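Local coordinates for protein galectin (PDB 6E20) that binds galactoside-containing glycans as a dimeric galectin of the galectin-1 type, probably acting in innate immunity through recognition of viral envelope glycoproteins, at residues V4-M9 with Q129-K134; K83-K88 with G124-Q129. All coordinates share one frame; numbering follows the deposited sequence.

Contact 1 (V4-M9 with Q129-K134)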
loop_
_atom_site.group_PDB
_atom_site.type_symbol
_atom_site.label_atom_id
_atom_site.label_comp_id
_atom_site.label_asym_id
_atom_site.label_seq_id
_atom_site.Cartn_x
_atom_site.Cartn_y
_atom_site.Cartn_z
ATOM N N VAL B 4 3.338 2.737 -9.174
ATOM C CA VAL B 4 3.315 2.279 -7.756
ATOM C C VAL B 4 3.410 0.745 -7.731
ATOM O O VAL B 4 2.562 0.088 -8.370
ATOM C CB VAL B 4 2.046 2.789 -7.046
ATOM C CG1 VAL B 4 1.921 2.245 -5.638
ATOM C CG2 VAL B 4 1.994 4.316 -7.030
ATOM N N LEU B 5 4.411 0.197 -7.038
ATOM C CA LEU B 5 4.623 -1.267 -6.921
ATOM C C LEU B 5 4.436 -1.660 -5.459
ATOM O O LEU B 5 5.030 -1.024 -4.583
ATOM C CB LEU B 5 6.016 -1.634 -7.426
ATOM C CG LEU B 5 6.279 -3.138 -7.506
ATOM C CD1 LEU B 5 5.308 -3.775 -8.489
ATOM C CD2 LEU B 5 7.726 -3.438 -7.902
ATOM N N ILE B 6 3.569 -2.629 -5.198
ATOM C CA ILE B 6 3.355 -3.165 -3.829
ATOM C C ILE B 6 3.646 -4.660 -3.867
ATOM O O ILE B 6 2.913 -5.364 -4.598
ATOM C CB ILE B 6 1.936 -2.850 -3.339
ATOM C CG1 ILE B 6 1.712 -1.335 -3.400
ATOM C CG2 ILE B 6 1.684 -3.459 -1.964
ATOM C CD1 ILE B 6 0.437 -0.857 -2.831
ATOM N N GLN B 7 4.653 -5.103 -3.106
ATOM C CA GLN B 7 5.040 -6.534 -3.028
ATOM C C GLN B 7 4.798 -7.071 -1.621
ATOM O O GLN B 7 5.245 -6.430 -0.642
ATOM C CB GLN B 7 6.488 -6.719 -3.453
ATOM C CG GLN B 7 6.690 -6.425 -4.924
ATOM C CD GLN B 7 8.158 -6.342 -5.255
ATOM O OE1 GLN B 7 8.850 -5.414 -4.834
ATOM N NE2 GLN B 7 8.629 -7.327 -6.006
ATOM N N ASN B 8 4.146 -8.234 -1.546
ATOM C CA ASN B 8 4.050 -9.092 -0.342
ATOM C C ASN B 8 2.968 -8.582 0.598
ATOM O O ASN B 8 2.927 -9.070 1.741
ATOM C CB ASN B 8 5.395 -9.275 0.365
ATOM C CG ASN B 8 6.085 -10.517 -0.145
ATOM O OD1 ASN B 8 6.177 -10.711 -1.351
ATOM N ND2 ASN B 8 6.508 -11.391 0.757
ATOM N N MET B 9 2.103 -7.686 0.134
ATOM C CA MET B 9 0.836 -7.349 0.836
ATOM C C MET B 9 -0.243 -8.345 0.376
ATOM O O MET B 9 -0.911 -8.083 -0.601
ATOM C CB MET B 9 0.426 -5.909 0.528
ATOM C CG MET B 9 -0.583 -5.349 1.498
ATOM S SD MET B 9 -0.976 -3.618 1.166
ATOM C CE MET B 9 -2.285 -3.370 2.362
ATOM N N GLN B 129 -3.499 6.769 -3.335
ATOM C CA GLN B 129 -3.523 7.392 -1.997
ATOM C C GLN B 129 -3.824 6.337 -0.932
ATOM O O GLN B 129 -3.540 6.636 0.241
ATOM C CB GLN B 129 -4.591 8.483 -1.946
ATOM C CG GLN B 129 -4.419 9.547 -3.024
ATOM C CD GLN B 129 -5.463 10.635 -2.897
ATOM O OE1 GLN B 129 -6.658 10.376 -2.696
ATOM N NE2 GLN B 129 -5.012 11.874 -3.022
ATOM N N GLY B 130 -4.441 5.200 -1.296
ATOM C CA GLY B 130 -4.823 4.178 -0.304
ATOM C C GLY B 130 -4.895 2.787 -0.886
ATOM O O GLY B 130 -5.479 2.619 -1.969
ATOM N N VAL B 131 -4.273 1.838 -0.196
ATOM C CA VAL B 131 -4.435 0.378 -0.419
ATOM C C VAL B 131 -4.741 -0.238 0.942
ATOM O O VAL B 131 -3.882 -0.127 1.852
ATOM C CB VAL B 131 -3.209 -0.270 -1.076
ATOM C CG1 VAL B 131 -3.490 -1.721 -1.462
ATOM C CG2 VAL B 131 -2.788 0.519 -2.298
ATOM N N GLU B 132 -5.941 -0.797 1.060
ATOM C CA GLU B 132 -6.438 -1.475 2.281
ATOM C C GLU B 132 -6.901 -2.879 1.898
ATOM O O GLU B 132 -7.653 -3.005 0.909
ATOM C CB GLU B 132 -7.606 -0.710 2.897
ATOM C CG GLU B 132 -7.241 0.694 3.325
ATOM C CD GLU B 132 -8.437 1.580 3.632
ATOM O OE1 GLU B 132 -9.086 2.032 2.673
ATOM O OE2 GLU B 132 -8.719 1.805 4.820
ATOM N N ILE B 133 -6.501 -3.875 2.682
ATOM C CA ILE B 133 -6.899 -5.300 2.495
ATOM C C ILE B 133 -7.320 -5.826 3.861
ATOM O O ILE B 133 -6.466 -5.795 4.757
ATOM C CB ILE B 133 -5.751 -6.140 1.899
ATOM C CG1 ILE B 133 -5.353 -5.635 0.514
ATOM C CG2 ILE B 133 -6.103 -7.626 1.880
ATOM C CD1 ILE B 133 -4.078 -6.250 -0.023
ATOM N N LYS B 134 -8.570 -6.275 3.997
ATOM C CA LYS B 134 -9.055 -7.029 5.188
ATOM C C LYS B 134 -10.064 -8.086 4.730
ATOM O O LYS B 134 -11.030 -7.751 4.078
ATOM C CB LYS B 134 -9.670 -6.073 6.217
ATOM C CG LYS B 134 -10.955 -5.402 5.759
ATOM C CD LYS B 134 -11.238 -4.100 6.460
ATOM C CE LYS B 134 -12.601 -3.536 6.107
ATOM N NZ LYS B 134 -12.623 -2.053 6.199
ATOM O OXT LYS B 134 -9.935 -9.278 4.980
#
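Ile6 and Val131 point their side chains at each other from two facing strands and meet tip to tip. The methyl CD1 of Ile6 lies 3.5 Å from CG2 of Val131. This is close packing for two methyl groups. In Ile6, CG1 stands anti to the carbonyl carbon (chi1 -57°), and the extended chi2 of -174° carries CD1 out to Val131.

Met9 comes in differently. Its chain is fully extended, with CG anti to the backbone N (chi1 -162°), and it runs past Val131 and Ile133 in the opposite direction to theirs. The thioether chain lies along both residues. CG lies 3.9 Å from CD1 of Ile133. SD passes CG1 of Val131 at 4.1 Å. The terminal methyl CE reaches beyond the side chains to the backbone, 3.7 Å from O of Val131. Val131 therefore gives one methyl to Ile6 and the other to Met9. CD1 of Ile133 also lies against the main chain of Met9, 3.7 Å from its O.

No hydrogen bond joins the two segments. The CA atoms of Ile6 and Val131 are 9.2 Å apart, a spacing of packed sheets and not of paired strands. Ile6 is paired through its backbone with Met120 of strand 116-124. In the opposing sheet, Gln129 and Gly130 both face Thr20 of strand 16-23 in a classic beta bulge. Leu5 to Gln7 and Gly130 to Glu132 also pair with antiparallel strands of the second subunit, and both sheets run on across the interface. Buried aliphatic packing between two sheets that each continue into a partner is characteristic of the galectin beta-sandwich and its galectin-1-type dimer.

Contact 2 (K83-K88 with G124-Q129)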
loop_
_atom_site.group_PDB
_atom_site.type_symbol
_atom_site.label_atom_id
_atom_site.label_comp_id
_atom_site.label_asym_id
_atom_site.label_seq_id
_atom_site.Cartn_x
_atom_site.Cartn_y
_atom_site.Cartn_z
ATOM N N LYS B 83 -10.356 13.582 -10.073
ATOM C CA LYS B 83 -11.401 13.352 -9.038
ATOM C C LYS B 83 -11.091 12.065 -8.299
ATOM O O LYS B 83 -10.846 11.055 -8.985
ATOM C CB LYS B 83 -12.789 13.327 -9.672
ATOM C CG LYS B 83 -13.283 14.724 -10.007
ATOM C CD LYS B 83 -13.297 15.604 -8.750
ATOM C CE LYS B 83 -12.574 16.899 -8.989
ATOM N NZ LYS B 83 -13.073 17.538 -10.227
ATOM N N GLU B 84 -11.087 12.121 -6.968
ATOM C CA GLU B 84 -10.827 10.940 -6.107
ATOM C C GLU B 84 -11.870 9.867 -6.404
ATOM O O GLU B 84 -13.034 10.217 -6.610
ATOM C CB GLU B 84 -10.868 11.245 -4.612
ATOM C CG GLU B 84 -10.629 9.985 -3.778
ATOM C CD GLU B 84 -10.500 10.185 -2.278
ATOM O OE1 GLU B 84 -11.360 9.675 -1.554
ATOM O OE2 GLU B 84 -9.547 10.835 -1.849
ATOM N N PHE B 85 -11.438 8.612 -6.435
ATOM C CA PHE B 85 -12.313 7.422 -6.507
ATOM C C PHE B 85 -11.885 6.433 -5.422
ATOM O O PHE B 85 -10.717 6.472 -4.931
ATOM C CB PHE B 85 -12.235 6.747 -7.876
ATOM C CG PHE B 85 -10.868 6.196 -8.178
ATOM C CD1 PHE B 85 -10.432 5.003 -7.614
ATOM C CD2 PHE B 85 -9.986 6.906 -8.972
ATOM C CE1 PHE B 85 -9.156 4.520 -7.864
ATOM C CE2 PHE B 85 -8.711 6.415 -9.225
ATOM C CZ PHE B 85 -8.296 5.231 -8.667
ATOM N N GLN B 86 -12.837 5.572 -5.084
ATOM C CA GLN B 86 -12.643 4.377 -4.246
ATOM C C GLN B 86 -13.245 3.186 -5.000
ATOM O O GLN B 86 -14.390 3.299 -5.478
ATOM C CB GLN B 86 -13.211 4.599 -2.845
ATOM C CG GLN B 86 -12.470 3.764 -1.816
ATOM C CD GLN B 86 -12.882 4.057 -0.393
ATOM O OE1 GLN B 86 -13.897 3.552 0.084
ATOM N NE2 GLN B 86 -12.050 4.813 0.306
ATOM N N ILE B 87 -12.415 2.167 -5.212
ATOM C CA ILE B 87 -12.734 0.862 -5.866
ATOM C C ILE B 87 -12.534 -0.251 -4.831
ATOM O O ILE B 87 -11.545 -0.197 -4.058
ATOM C CB ILE B 87 -11.826 0.653 -7.087
ATOM C CG1 ILE B 87 -12.074 1.711 -8.164
ATOM C CG2 ILE B 87 -11.945 -0.752 -7.647
ATOM C CD1 ILE B 87 -10.953 1.780 -9.194
ATOM N N LYS B 88 -13.454 -1.217 -4.802
ATOM C CA LYS B 88 -13.350 -2.422 -3.947
ATOM C C LYS B 88 -13.219 -3.605 -4.881
ATOM O O LYS B 88 -13.855 -3.572 -5.957
ATOM C CB LYS B 88 -14.564 -2.574 -3.028
ATOM C CG LYS B 88 -14.759 -1.402 -2.087
ATOM C CD LYS B 88 -15.542 -1.751 -0.860
ATOM C CE LYS B 88 -15.353 -0.720 0.227
ATOM N NZ LYS B 88 -16.254 -1.005 1.364
ATOM N N GLY B 124 0.286 3.905 -15.275
ATOM C CA GLY B 124 -0.349 5.007 -15.993
ATOM C C GLY B 124 -0.645 6.173 -15.090
ATOM O O GLY B 124 -0.118 6.241 -13.953
ATOM N N GLU B 125 -1.494 7.059 -15.592
ATOM C CA GLU B 125 -1.674 8.444 -15.106
ATOM C C GLU B 125 -2.699 8.437 -13.965
ATOM O O GLU B 125 -3.828 8.944 -14.138
ATOM C CB GLU B 125 -2.017 9.299 -16.326
ATOM C CG GLU B 125 -0.938 9.255 -17.419
ATOM C CD GLU B 125 -1.400 9.322 -18.879
ATOM O OE1 GLU B 125 -2.434 8.696 -19.240
ATOM O OE2 GLU B 125 -0.709 10.009 -19.678
ATOM N N VAL B 126 -2.286 7.924 -12.803
ATOM C CA VAL B 126 -3.108 7.870 -11.557
ATOM C C VAL B 126 -2.191 8.020 -10.352
ATOM O O VAL B 126 -1.075 7.522 -10.408
ATOM C CB VAL B 126 -3.906 6.562 -11.486
ATOM C CG1 VAL B 126 -3.004 5.351 -11.352
ATOM C CG2 VAL B 126 -4.959 6.587 -10.395
ATOM N N ARG B 127 -2.670 8.665 -9.291
ATOM C CA ARG B 127 -1.970 8.688 -7.983
ATOM C C ARG B 127 -2.742 7.772 -7.037
ATOM O O ARG B 127 -3.986 7.886 -6.952
ATOM C CB ARG B 127 -1.742 10.110 -7.455
ATOM C CG ARG B 127 -2.948 11.039 -7.444
ATOM C CD ARG B 127 -2.487 12.462 -7.137
ATOM N NE ARG B 127 -3.502 13.500 -7.305
ATOM C CZ ARG B 127 -4.025 13.888 -8.475
ATOM N NH1 ARG B 127 -3.656 13.311 -9.606
ATOM N NH2 ARG B 127 -4.935 14.845 -8.515
ATOM N N ILE B 128 -2.020 6.866 -6.392
ATOM C CA ILE B 128 -2.610 5.912 -5.418
ATOM C C ILE B 128 -2.399 6.476 -4.018
ATOM O O ILE B 128 -1.241 6.637 -3.599
ATOM C CB ILE B 128 -2.012 4.505 -5.609
ATOM C CG1 ILE B 128 -2.229 4.000 -7.037
ATOM C CG2 ILE B 128 -2.589 3.564 -4.564
ATOM C CD1 ILE B 128 -3.689 3.899 -7.442
ATOM N N GLN B 129 -3.499 6.769 -3.335
ATOM C CA GLN B 129 -3.523 7.392 -1.997
ATOM C C GLN B 129 -3.824 6.337 -0.932
ATOM O O GLN B 129 -3.540 6.636 0.241
ATOM C CB GLN B 129 -4.591 8.483 -1.946
ATOM C CG GLN B 129 -4.419 9.547 -3.024
ATOM C CD GLN B 129 -5.463 10.635 -2.897
ATOM O OE1 GLN B 129 -6.658 10.376 -2.696
ATOM N NE2 GLN B 129 -5.012 11.874 -3.022
#
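Val126 meets the ring of Phe85 at its edge, and Gln129 meets Glu84 three residues further on. These two pairs make up the contact between 83-88 and 124-129.

Just before Val126 the chain bends. Glu125 is the centre of an inverse gamma turn, with a weak backbone bond from Val126 N to Gly124 O. Glu125 is also tied to the neighbouring loop: its OE1 accepts a hydrogen bond from Thr28 N.

Val126 then turns its side chain toward 83-88. CG2 is anti to the backbone N and lies in the plane of the Phe85 ring. It sits at the ring edge, 3.9 Å from CE2 and nearly as close to CZ. The two side chains cross at about a right angle. Other rings pack round Phe85: Phe79 edge-to-face with it, and Phe30 with its plane nearly parallel.

Arg127 makes a salt bridge through NH2 with OD1 of Asp82, just ahead of 83-88.

Gln129 points toward 83-88 with an extended side chain. Glu84 is extended too, with CG anti to its backbone N (chi1 179°), which brings its carboxylate over to the amide. The two planes are 83° apart. OE2 of Glu84 and the modelled OE1 of Gln129 are 3.0 Å apart. The amide is probably turned over in the model, and in the reversed placement this approach may be a hydrogen bond.

Strand 16-23 lies between the two strands in the sheet, so side chains alone link them. The chemistry implies two kinds of hold. The buried Phe85 and Val126 are joined by shape and dispersion alone. Glu84 and Gln129 meet at the more exposed end, where water probably competes and any bond depends on how the amide is turned.

Overall arrangement
Both contacts use strand 126-133 and share Gln129, but they lie in different directions from it. Contact 1 joins the strand to the opposite sheet and is wholly buried and apolar. Contact 2 stays within the strand's own sheet, spans strand 16-23, and is partly buried. Its chemistry is mixed, with a hydrophobic pair inside and a polar pair toward solvent. Contact 1 lies at the sandwich edge where the second subunit joins; contact 2 reaches that subunit through the backbone of Gln129. The two centres are 13 Å apart. They touch where CG2 of Val4 packs on CG1 of Ile128 at 4.2 Å. Along the chain, contact 2 is nested within the span closed by contact 1.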